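Local coordinates for protein LYND (Lyngbya aestuarii, PDB 4V1T) that probably acts as a cyanobactin heterocyclase, using ATP to cyclodehydrate cysteine residues of a precursor peptide into thiazolines, at residues P5-F13 against L75-A84; V105-V114 against I264-V273. All blocks are in the same frame, centred on the assembly; numbering follows the deposited sequence.

Contact 1 of 2, residues P5-F13 against L75-A84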
loop_
_atom_site.group_PDB
_atom_site.type_symbol
_atom_site.label_atom_id
_atom_site.label_comp_id
_atom_site.label_asym_id
_atom_site.label_seq_id
_atom_site.Cartn_x
_atom_site.Cartn_y
_atom_site.Cartn_z
ATOM N N PRO B 5 -4.738 -48.661 7.233
ATOM C CA PRO B 5 -4.619 -47.431 6.441
ATOM C C PRO B 5 -3.167 -47.070 6.149
ATOM O O PRO B 5 -2.276 -47.418 6.914
ATOM C CB PRO B 5 -5.263 -46.372 7.335
ATOM C CG PRO B 5 -5.034 -46.859 8.711
ATOM C CD PRO B 5 -5.108 -48.360 8.632
ATOM N N LEU B 6 -2.940 -46.372 5.047
ATOM C CA LEU B 6 -1.592 -45.996 4.662
ATOM C C LEU B 6 -1.154 -44.703 5.344
ATOM O O LEU B 6 -1.884 -43.712 5.358
ATOM C CB LEU B 6 -1.508 -45.850 3.147
ATOM C CG LEU B 6 -1.777 -47.141 2.370
ATOM C CD1 LEU B 6 -1.925 -46.833 0.893
ATOM C CD2 LEU B 6 -0.667 -48.159 2.607
ATOM N N LEU B 7 0.045 -44.733 5.918
ATOM C CA LEU B 7 0.624 -43.571 6.576
ATOM C C LEU B 7 1.564 -42.840 5.635
ATOM O O LEU B 7 2.252 -43.453 4.825
ATOM C CB LEU B 7 1.382 -43.988 7.832
ATOM C CG LEU B 7 0.566 -44.681 8.916
ATOM C CD1 LEU B 7 1.498 -45.145 10.017
ATOM C CD2 LEU B 7 -0.501 -43.746 9.468
ATOM N N GLN B 8 1.577 -41.520 5.731
ATOM C CA GLN B 8 2.508 -40.728 4.954
ATOM C C GLN B 8 2.674 -39.333 5.537
ATOM O O GLN B 8 1.735 -38.742 6.073
ATOM C CB GLN B 8 2.062 -40.624 3.491
ATOM C CG GLN B 8 0.796 -39.820 3.256
ATOM C CD GLN B 8 0.549 -39.513 1.779
ATOM O OE1 GLN B 8 1.410 -39.716 0.921
ATOM N NE2 GLN B 8 -0.637 -39.010 1.486
ATOM N N ILE B 9 3.893 -38.819 5.444
ATOM C CA ILE B 9 4.118 -37.409 5.645
ATOM C C ILE B 9 3.358 -36.719 4.522
ATOM O O ILE B 9 3.373 -37.152 3.369
ATOM C CB ILE B 9 5.602 -37.033 5.602
ATOM C CG1 ILE B 9 6.382 -37.779 6.690
ATOM C CG2 ILE B 9 5.774 -35.536 5.794
ATOM C CD1 ILE B 9 5.918 -37.515 8.114
ATOM N N GLN B 10 2.669 -35.650 4.870
ATOM C CA GLN B 10 1.768 -35.010 3.926
ATOM C C GLN B 10 2.458 -34.682 2.616
ATOM O O GLN B 10 3.554 -34.133 2.620
ATOM C CB GLN B 10 1.110 -33.770 4.543
ATOM C CG GLN B 10 1.960 -32.908 5.466
ATOM C CD GLN B 10 1.097 -32.272 6.542
ATOM O OE1 GLN B 10 0.136 -32.881 7.022
ATOM N NE2 GLN B 10 1.409 -31.039 6.905
ATOM N N PRO B 11 1.812 -35.040 1.494
ATOM C CA PRO B 11 2.484 -35.203 0.202
ATOM C C PRO B 11 2.918 -33.926 -0.496
ATOM O O PRO B 11 3.517 -34.009 -1.567
ATOM C CB PRO B 11 1.442 -35.943 -0.637
ATOM C CG PRO B 11 0.143 -35.538 -0.062
ATOM C CD PRO B 11 0.381 -35.386 1.409
ATOM N N HIS B 12 2.646 -32.765 0.092
ATOM C CA HIS B 12 3.086 -31.518 -0.521
ATOM C C HIS B 12 4.544 -31.251 -0.149
ATOM O O HIS B 12 5.187 -30.380 -0.718
ATOM C CB HIS B 12 2.173 -30.352 -0.127
ATOM C CG HIS B 12 2.247 -29.964 1.317
ATOM N ND1 HIS B 12 3.182 -29.077 1.795
ATOM C CD2 HIS B 12 1.481 -30.309 2.380
ATOM C CE1 HIS B 12 3.000 -28.902 3.090
ATOM N NE2 HIS B 12 1.971 -29.636 3.468
ATOM N N PHE B 13 5.063 -32.030 0.799
ATOM C CA PHE B 13 6.461 -31.936 1.190
ATOM C C PHE B 13 7.350 -32.851 0.358
ATOM O O PHE B 13 7.030 -34.012 0.135
ATOM C CB PHE B 13 6.633 -32.289 2.666
ATOM C CG PHE B 13 6.173 -31.217 3.608
ATOM C CD1 PHE B 13 6.582 -29.900 3.435
ATOM C CD2 PHE B 13 5.330 -31.520 4.671
ATOM C CE1 PHE B 13 6.149 -28.909 4.295
ATOM C CE2 PHE B 13 4.897 -30.534 5.535
ATOM C CZ PHE B 13 5.303 -29.225 5.346
ATOM N N LEU B 75 4.593 -36.753 15.272
ATOM C CA LEU B 75 4.412 -36.204 13.933
ATOM C C LEU B 75 2.956 -35.858 13.711
ATOM O O LEU B 75 2.635 -34.829 13.171
ATOM C CB LEU B 75 4.882 -37.183 12.878
ATOM C CG LEU B 75 6.385 -37.390 12.827
ATOM C CD1 LEU B 75 6.728 -38.565 11.967
ATOM C CD2 LEU B 75 7.078 -36.152 12.316
ATOM N N ALA B 76 2.086 -36.727 14.177
ATOM C CA ALA B 76 0.651 -36.531 14.039
ATOM C C ALA B 76 0.209 -35.287 14.795
ATOM O O ALA B 76 -0.505 -34.454 14.259
ATOM C CB ALA B 76 -0.094 -37.752 14.544
ATOM N N GLU B 77 0.660 -35.160 16.039
ATOM C CA GLU B 77 0.237 -34.056 16.896
ATOM C C GLU B 77 0.752 -32.707 16.407
ATOM O O GLU B 77 0.118 -31.683 16.644
ATOM C CB GLU B 77 0.701 -34.290 18.330
ATOM C CG GLU B 77 -0.087 -35.372 19.059
ATOM C CD GLU B 77 0.477 -35.684 20.437
ATOM O OE1 GLU B 77 1.536 -35.120 20.798
ATOM O OE2 GLU B 77 -0.138 -36.494 21.164
ATOM N N LYS B 78 1.899 -32.707 15.736
ATOM C CA LYS B 78 2.462 -31.472 15.179
ATOM C C LYS B 78 1.940 -31.211 13.760
ATOM O O LYS B 78 2.236 -30.179 13.160
ATOM C CB LYS B 78 3.997 -31.522 15.183
ATOM C CG LYS B 78 4.644 -30.956 16.451
ATOM C CD LYS B 78 4.378 -31.823 17.678
ATOM C CE LYS B 78 4.796 -31.123 18.967
ATOM N NZ LYS B 78 4.404 -31.891 20.186
ATOM N N GLY B 79 1.170 -32.153 13.226
ATOM C CA GLY B 79 0.473 -31.950 11.964
ATOM C C GLY B 79 1.254 -32.320 10.720
ATOM O O GLY B 79 0.921 -31.873 9.638
ATOM N N TYR B 80 2.294 -33.132 10.873
ATOM C CA TYR B 80 3.127 -33.555 9.749
ATOM C C TYR B 80 2.643 -34.866 9.155
ATOM O O TYR B 80 2.826 -35.118 7.971
ATOM C CB TYR B 80 4.580 -33.720 10.196
ATOM C CG TYR B 80 5.234 -32.430 10.613
ATOM C CD1 TYR B 80 5.562 -31.464 9.677
ATOM C CD2 TYR B 80 5.536 -32.177 11.944
ATOM C CE1 TYR B 80 6.162 -30.281 10.050
ATOM C CE2 TYR B 80 6.146 -30.992 12.323
ATOM C CZ TYR B 80 6.463 -30.051 11.364
ATOM O OH TYR B 80 7.067 -28.867 11.721
ATOM N N LEU B 81 2.048 -35.708 9.988
ATOM C CA LEU B 81 1.623 -37.034 9.559
ATOM C C LEU B 81 0.149 -37.010 9.208
ATOM O O LEU B 81 -0.623 -36.258 9.802
ATOM C CB LEU B 81 1.886 -38.072 10.656
ATOM C CG LEU B 81 1.676 -39.539 10.273
ATOM C CD1 LEU B 81 2.759 -40.002 9.316
ATOM C CD2 LEU B 81 1.656 -40.413 11.521
ATOM N N THR B 82 -0.236 -37.836 8.239
ATOM C CA THR B 82 -1.643 -37.982 7.891
ATOM C C THR B 82 -1.918 -39.331 7.251
ATOM O O THR B 82 -1.012 -40.014 6.779
ATOM C CB THR B 82 -2.116 -36.850 6.940
ATOM O OG1 THR B 82 -3.527 -36.956 6.719
ATOM C CG2 THR B 82 -1.386 -36.905 5.590
ATOM N N GLU B 83 -3.185 -39.700 7.250
ATOM C CA GLU B 83 -3.656 -40.860 6.517
ATOM C C GLU B 83 -3.617 -40.537 5.025
ATOM O O GLU B 83 -3.956 -39.421 4.618
ATOM C CB GLU B 83 -5.081 -41.194 6.954
ATOM C CG GLU B 83 -5.455 -42.659 6.894
ATOM C CD GLU B 83 -6.946 -42.869 7.084
ATOM O OE1 GLU B 83 -7.624 -41.937 7.579
ATOM O OE2 GLU B 83 -7.442 -43.956 6.721
ATOM N N ALA B 84 -3.211 -41.499 4.205
ATOM C CA ALA B 84 -3.234 -41.297 2.760
ATOM C C ALA B 84 -4.608 -41.648 2.202
ATOM O O ALA B 84 -5.279 -42.553 2.706
ATOM C CB ALA B 84 -2.165 -42.123 2.087
#
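Strands 6-9 and 81-83 pair antiparallel, with Gln8 opposite Thr82 as the hydrogen-bonded pair: Gln8 N gives to Thr82 O at 3.2 Å, and Thr82 N returns a bond to Gln8 O. Outward of this pair Ala84 N reaches Leu6 O at 2.8 Å; inward, Gln10 N reaches Tyr80 O. The Gln8 side chain leaves CB with CG between the backbone N and the carbonyl carbon (chi1 68°), then runs extended: CG, CD and NE2 pass along the Ala84 methyl. Gln10 bends instead over the turn after the helix. Its CB lies beside Thr82 CG2, its CG stands 3.5 Å from Tyr80 O, its CD 3.1 Å from Gly79 O, and the amide ends over that carbonyl, NE2 2.9 Å from Gly79 O, beside Ser97 of helix 90-98. An alanine in place of Gln10 would probably leave the Gly79 and Tyr80 carbonyls without this cover and open a gap toward Ser97. On the side facing helix 65-78, Ile9 CD1 meets Leu75 CD1 at 4.1 Å, crossing at about a right angle, while Leu7 CD2 lies 4.5 Å from Leu81 CD2; Leu46 and Leu72 add to this apolar layer. Phe13 CE2 comes to the edge of the Tyr80 ring, 4.3 Å from Tyr80 CD1, and both rings meet His32. Gly79, at positive phi, closes helix 65-78 with a Schellman motif. Strand 6-9 lies between strands 81-83 and 50-51 in a small antiparallel sheet backed by a helix, in keeping with the winged helix-turn-helix family of this region.

Contact 2 of 2, residues V105-V114 against I264-V273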
loop_
_atom_site.group_PDB
_atom_site.type_symbol
_atom_site.label_atom_id
_atom_site.label_comp_id
_atom_site.label_asym_id
_atom_site.label_seq_id
_atom_site.Cartn_x
_atom_site.Cartn_y
_atom_site.Cartn_z
ATOM N N VAL B 105 -10.094 -36.595 4.094
ATOM C CA VAL B 105 -11.157 -35.617 4.333
ATOM C C VAL B 105 -11.503 -34.853 3.061
ATOM O O VAL B 105 -12.672 -34.599 2.775
ATOM C CB VAL B 105 -10.768 -34.612 5.439
ATOM C CG1 VAL B 105 -11.792 -33.494 5.546
ATOM C CG2 VAL B 105 -10.615 -35.331 6.778
ATOM N N ALA B 106 -10.477 -34.481 2.303
ATOM C CA ALA B 106 -10.670 -33.760 1.045
ATOM C C ALA B 106 -11.404 -34.629 0.041
ATOM O O ALA B 106 -12.278 -34.154 -0.680
ATOM C CB ALA B 106 -9.333 -33.310 0.473
ATOM N N ALA B 107 -11.039 -35.904 -0.013
ATOM C CA ALA B 107 -11.648 -36.832 -0.956
ATOM C C ALA B 107 -13.152 -36.962 -0.712
ATOM O O ALA B 107 -13.942 -37.039 -1.652
ATOM C CB ALA B 107 -10.979 -38.193 -0.846
ATOM N N GLU B 108 -13.541 -36.973 0.559
ATOM C CA GLU B 108 -14.952 -37.095 0.915
ATOM C C GLU B 108 -15.714 -35.804 0.568
ATOM O O GLU B 108 -16.828 -35.844 0.046
ATOM C CB GLU B 108 -15.105 -37.418 2.403
ATOM C CG GLU B 108 -16.276 -38.341 2.722
ATOM C CD GLU B 108 -16.026 -39.777 2.303
ATOM O OE1 GLU B 108 -14.866 -40.239 2.383
ATOM O OE2 GLU B 108 -16.998 -40.443 1.898
ATOM N N ALA B 109 -15.102 -34.665 0.854
ATOM C CA ALA B 109 -15.728 -33.383 0.577
ATOM C C ALA B 109 -15.991 -33.190 -0.913
ATOM O O ALA B 109 -16.993 -32.596 -1.304
ATOM C CB ALA B 109 -14.863 -32.259 1.096
ATOM N N LEU B 110 -15.082 -33.695 -1.734
ATOM C CA LEU B 110 -15.175 -33.539 -3.178
ATOM C C LEU B 110 -16.325 -34.340 -3.794
ATOM O O LEU B 110 -16.668 -34.127 -4.957
ATOM C CB LEU B 110 -13.849 -33.941 -3.835
ATOM C CG LEU B 110 -12.658 -32.998 -3.645
ATOM C CD1 LEU B 110 -11.403 -33.609 -4.237
ATOM C CD2 LEU B 110 -12.915 -31.648 -4.277
ATOM N N ARG B 111 -16.915 -35.249 -3.020
ATOM C CA ARG B 111 -18.046 -36.062 -3.487
ATOM C C ARG B 111 -19.364 -35.303 -3.428
ATOM O O ARG B 111 -20.380 -35.792 -3.897
ATOM C CB ARG B 111 -18.181 -37.332 -2.652
ATOM C CG ARG B 111 -17.039 -38.307 -2.816
ATOM C CD ARG B 111 -17.258 -39.564 -1.998
ATOM N NE ARG B 111 -16.127 -40.482 -2.071
ATOM C CZ ARG B 111 -15.273 -40.563 -3.094
ATOM N NH1 ARG B 111 -15.410 -39.786 -4.162
ATOM N NH2 ARG B 111 -14.271 -41.435 -3.056
ATOM N N GLN B 112 -19.349 -34.120 -2.833
ATOM C CA GLN B 112 -20.553 -33.297 -2.742
ATOM C C GLN B 112 -20.931 -32.775 -4.126
ATOM O O GLN B 112 -20.107 -32.139 -4.788
ATOM C CB GLN B 112 -20.328 -32.117 -1.798
ATOM C CG GLN B 112 -20.170 -32.496 -0.339
ATOM C CD GLN B 112 -19.737 -31.314 0.509
ATOM O OE1 GLN B 112 -20.540 -30.721 1.217
ATOM N NE2 GLN B 112 -18.454 -30.963 0.431
ATOM N N PRO B 113 -22.169 -33.045 -4.573
ATOM C CA PRO B 113 -22.543 -32.530 -5.883
ATOM C C PRO B 113 -22.825 -31.025 -5.863
ATOM O O PRO B 113 -23.156 -30.455 -4.821
ATOM C CB PRO B 113 -23.802 -33.324 -6.235
ATOM C CG PRO B 113 -24.375 -33.745 -4.934
ATOM C CD PRO B 113 -23.234 -33.864 -3.965
ATOM N N VAL B 114 -22.692 -30.407 -7.033
ATOM C CA VAL B 114 -22.905 -28.976 -7.223
ATOM C C VAL B 114 -23.923 -28.765 -8.357
ATOM O O VAL B 114 -24.112 -29.649 -9.200
ATOM C CB VAL B 114 -21.554 -28.295 -7.538
ATOM C CG1 VAL B 114 -21.697 -27.091 -8.451
ATOM C CG2 VAL B 114 -20.853 -27.906 -6.245
ATOM N N ILE B 264 -14.316 -23.255 -6.385
ATOM C CA ILE B 264 -15.477 -24.053 -6.047
ATOM C C ILE B 264 -15.032 -25.228 -5.173
ATOM O O ILE B 264 -15.632 -25.506 -4.149
ATOM C CB ILE B 264 -16.202 -24.554 -7.306
ATOM C CG1 ILE B 264 -16.989 -23.404 -7.941
ATOM C CG2 ILE B 264 -17.179 -25.684 -6.960
ATOM C CD1 ILE B 264 -17.379 -23.644 -9.392
ATOM N N ALA B 265 -13.972 -25.903 -5.603
ATOM C CA ALA B 265 -13.411 -27.030 -4.862
ATOM C C ALA B 265 -12.957 -26.601 -3.474
ATOM O O ALA B 265 -13.238 -27.270 -2.488
ATOM C CB ALA B 265 -12.254 -27.642 -5.627
ATOM N N LYS B 266 -12.269 -25.473 -3.404
ATOM C CA LYS B 266 -11.773 -24.977 -2.146
ATOM C C LYS B 266 -12.911 -24.624 -1.211
ATOM O O LYS B 266 -12.801 -24.812 -0.000
ATOM C CB LYS B 266 -10.872 -23.761 -2.360
ATOM C CG LYS B 266 -9.473 -24.108 -2.850
ATOM C CD LYS B 266 -8.472 -23.022 -2.517
ATOM C CE LYS B 266 -8.549 -21.881 -3.496
ATOM N NZ LYS B 266 -8.119 -20.600 -2.892
ATOM N N TRP B 267 -14.009 -24.117 -1.761
ATOM C CA TRP B 267 -15.170 -23.807 -0.932
ATOM C C TRP B 267 -15.835 -25.053 -0.352
ATOM O O TRP B 267 -16.127 -25.105 0.843
ATOM C CB TRP B 267 -16.226 -22.999 -1.697
ATOM C CG TRP B 267 -17.455 -22.868 -0.887
ATOM C CD1 TRP B 267 -18.621 -23.550 -1.056
ATOM C CD2 TRP B 267 -17.630 -22.056 0.277
ATOM N NE1 TRP B 267 -19.520 -23.200 -0.082
ATOM C CE2 TRP B 267 -18.938 -22.279 0.746
ATOM C CE3 TRP B 267 -16.813 -21.148 0.956
ATOM C CZ2 TRP B 267 -19.450 -21.629 1.860
ATOM C CZ3 TRP B 267 -17.320 -20.508 2.073
ATOM C CH2 TRP B 267 -18.626 -20.754 2.515
ATOM N N ILE B 268 -16.085 -26.047 -1.198
ATOM C CA ILE B 268 -16.805 -27.245 -0.755
ATOM C C ILE B 268 -15.976 -28.013 0.266
ATOM O O ILE B 268 -16.534 -28.599 1.210
ATOM C CB ILE B 268 -17.196 -28.184 -1.926
ATOM C CG1 ILE B 268 -15.964 -28.610 -2.724
ATOM C CG2 ILE B 268 -18.202 -27.490 -2.832
ATOM C CD1 ILE B 268 -16.240 -29.646 -3.791
ATOM N N VAL B 269 -14.649 -28.007 0.100
ATOM C CA VAL B 269 -13.773 -28.705 1.046
ATOM C C VAL B 269 -13.817 -27.994 2.386
ATOM O O VAL B 269 -14.007 -28.613 3.444
ATOM C CB VAL B 269 -12.333 -28.783 0.529
ATOM C CG1 VAL B 269 -11.360 -29.194 1.638
ATOM C CG2 VAL B 269 -12.253 -29.746 -0.634
ATOM N N LYS B 270 -13.651 -26.680 2.333
ATOM C CA LYS B 270 -13.777 -25.839 3.511
ATOM C C LYS B 270 -15.124 -26.048 4.210
ATOM O O LYS B 270 -15.205 -26.166 5.436
ATOM C CB LYS B 270 -13.591 -24.376 3.113
ATOM C CG LYS B 270 -13.844 -23.363 4.217
ATOM C CD LYS B 270 -12.922 -22.168 4.054
ATOM C CE LYS B 270 -13.280 -21.023 4.960
ATOM N NZ LYS B 270 -12.505 -19.804 4.606
ATOM N N TYR B 271 -16.179 -26.109 3.415
ATOM C CA TYR B 271 -17.526 -26.253 3.944
ATOM C C TYR B 271 -17.706 -27.603 4.630
ATOM O O TYR B 271 -18.351 -27.690 5.670
ATOM C CB TYR B 271 -18.539 -26.115 2.820
ATOM C CG TYR B 271 -19.939 -26.514 3.210
ATOM C CD1 TYR B 271 -20.671 -25.757 4.115
ATOM C CD2 TYR B 271 -20.528 -27.649 2.677
ATOM C CE1 TYR B 271 -21.964 -26.114 4.468
ATOM C CE2 TYR B 271 -21.817 -28.008 3.021
ATOM C CZ TYR B 271 -22.530 -27.233 3.913
ATOM O OH TYR B 271 -23.808 -27.588 4.268
ATOM N N HIS B 272 -17.138 -28.652 4.033
ATOM C CA HIS B 272 -17.228 -29.989 4.579
ATOM C C HIS B 272 -16.568 -30.056 5.955
ATOM O O HIS B 272 -17.128 -30.623 6.876
ATOM C CB HIS B 272 -16.573 -30.991 3.632
ATOM C CG HIS B 272 -16.540 -32.388 4.159
ATOM N ND1 HIS B 272 -17.649 -33.205 4.171
ATOM C CD2 HIS B 272 -15.530 -33.121 4.684
ATOM C CE1 HIS B 272 -17.330 -34.376 4.686
ATOM N NE2 HIS B 272 -16.049 -34.353 5.006
ATOM N N VAL B 273 -15.392 -29.450 6.089
ATOM C CA VAL B 273 -14.604 -29.542 7.319
ATOM C C VAL B 273 -15.183 -28.654 8.412
ATOM O O VAL B 273 -14.843 -28.823 9.574
ATOM C CB VAL B 273 -13.122 -29.175 7.055
ATOM C CG1 VAL B 273 -12.275 -29.285 8.326
ATOM C CG2 VAL B 273 -12.540 -30.092 6.008
#
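Ala109 presses its methyl against His272, CB to CB 3.3 Å, at the tightest point where helix 105-109 meets helix 264-273; the short axes lie 8.8 Å apart at 109°. His272 CG stands anti to its backbone N (chi1 176°), which lays one ring face against Ala109 CA, while Val105 CG1 sits in the ring plane at its edge. Ala109 CB also lies 3.7 Å from Val269 CA, a close approach that its small side chain permits. Just beyond, Gln112 ties the turn to the helix. Its NE2 gives one hydrogen bond to Ala109 O (2.8 Å), in the carbonyl plane on a lone pair, and another to Ile268 O (3.1 Å). For the second bond NE2 stands above the Ile268 carbonyl plane, on the face opposite His272 N, the oxygen's helical partner. Both acceptors lie close to the amide plane, so the two bonds together should fix its rotation. Packing then relaxes: Leu110 CD2 touches Ile268 CD1 at 3.9 Å, crossing at about a right angle, and Val114 CG2 reaches Ile264 CG2 only at 4.4 Å, though these apolar groups are buried. The solvent side carries Glu108, whose CB lies 4.1 Å from His272 NE2 while its carboxylate turns away, and Tyr271, whose ring edge receives Gln112 OE1 with amide and ring nearly coplanar. Trp96 of helix 90-98 packs on Ala106, Leu110, Ala265 and Val269, and Val155 of strand 154-157 touches Val114 and Ile264, so helix 250-275 lies against both the short helix and the mixed sheet that strand 114-118 enters.

The two contacts follow one another along the chain, centres about 20 Å apart, and share no strand or helix. Helix 90-98 borders both: Ala93 and Ser97 reach contact 1, Trp96 reaches contact 2. Contact 1 is mainly backbone pairing of strands, with leucine and isoleucine on the side facing helix 65-78 and exposed Pro5 and Glu83 at its end. Contact 2 relies on side chains between helices, with a single cross-segment hydrogen bond, from a glutamine amide. Both are partly buried, contact 2 the more so, with 8 of 14 touching residues buried against 5. Arg246 of the second subunit bonds Pro11 O beside contact 1, and that subunit's Ser296 O accepts from Lys266 beside contact 2.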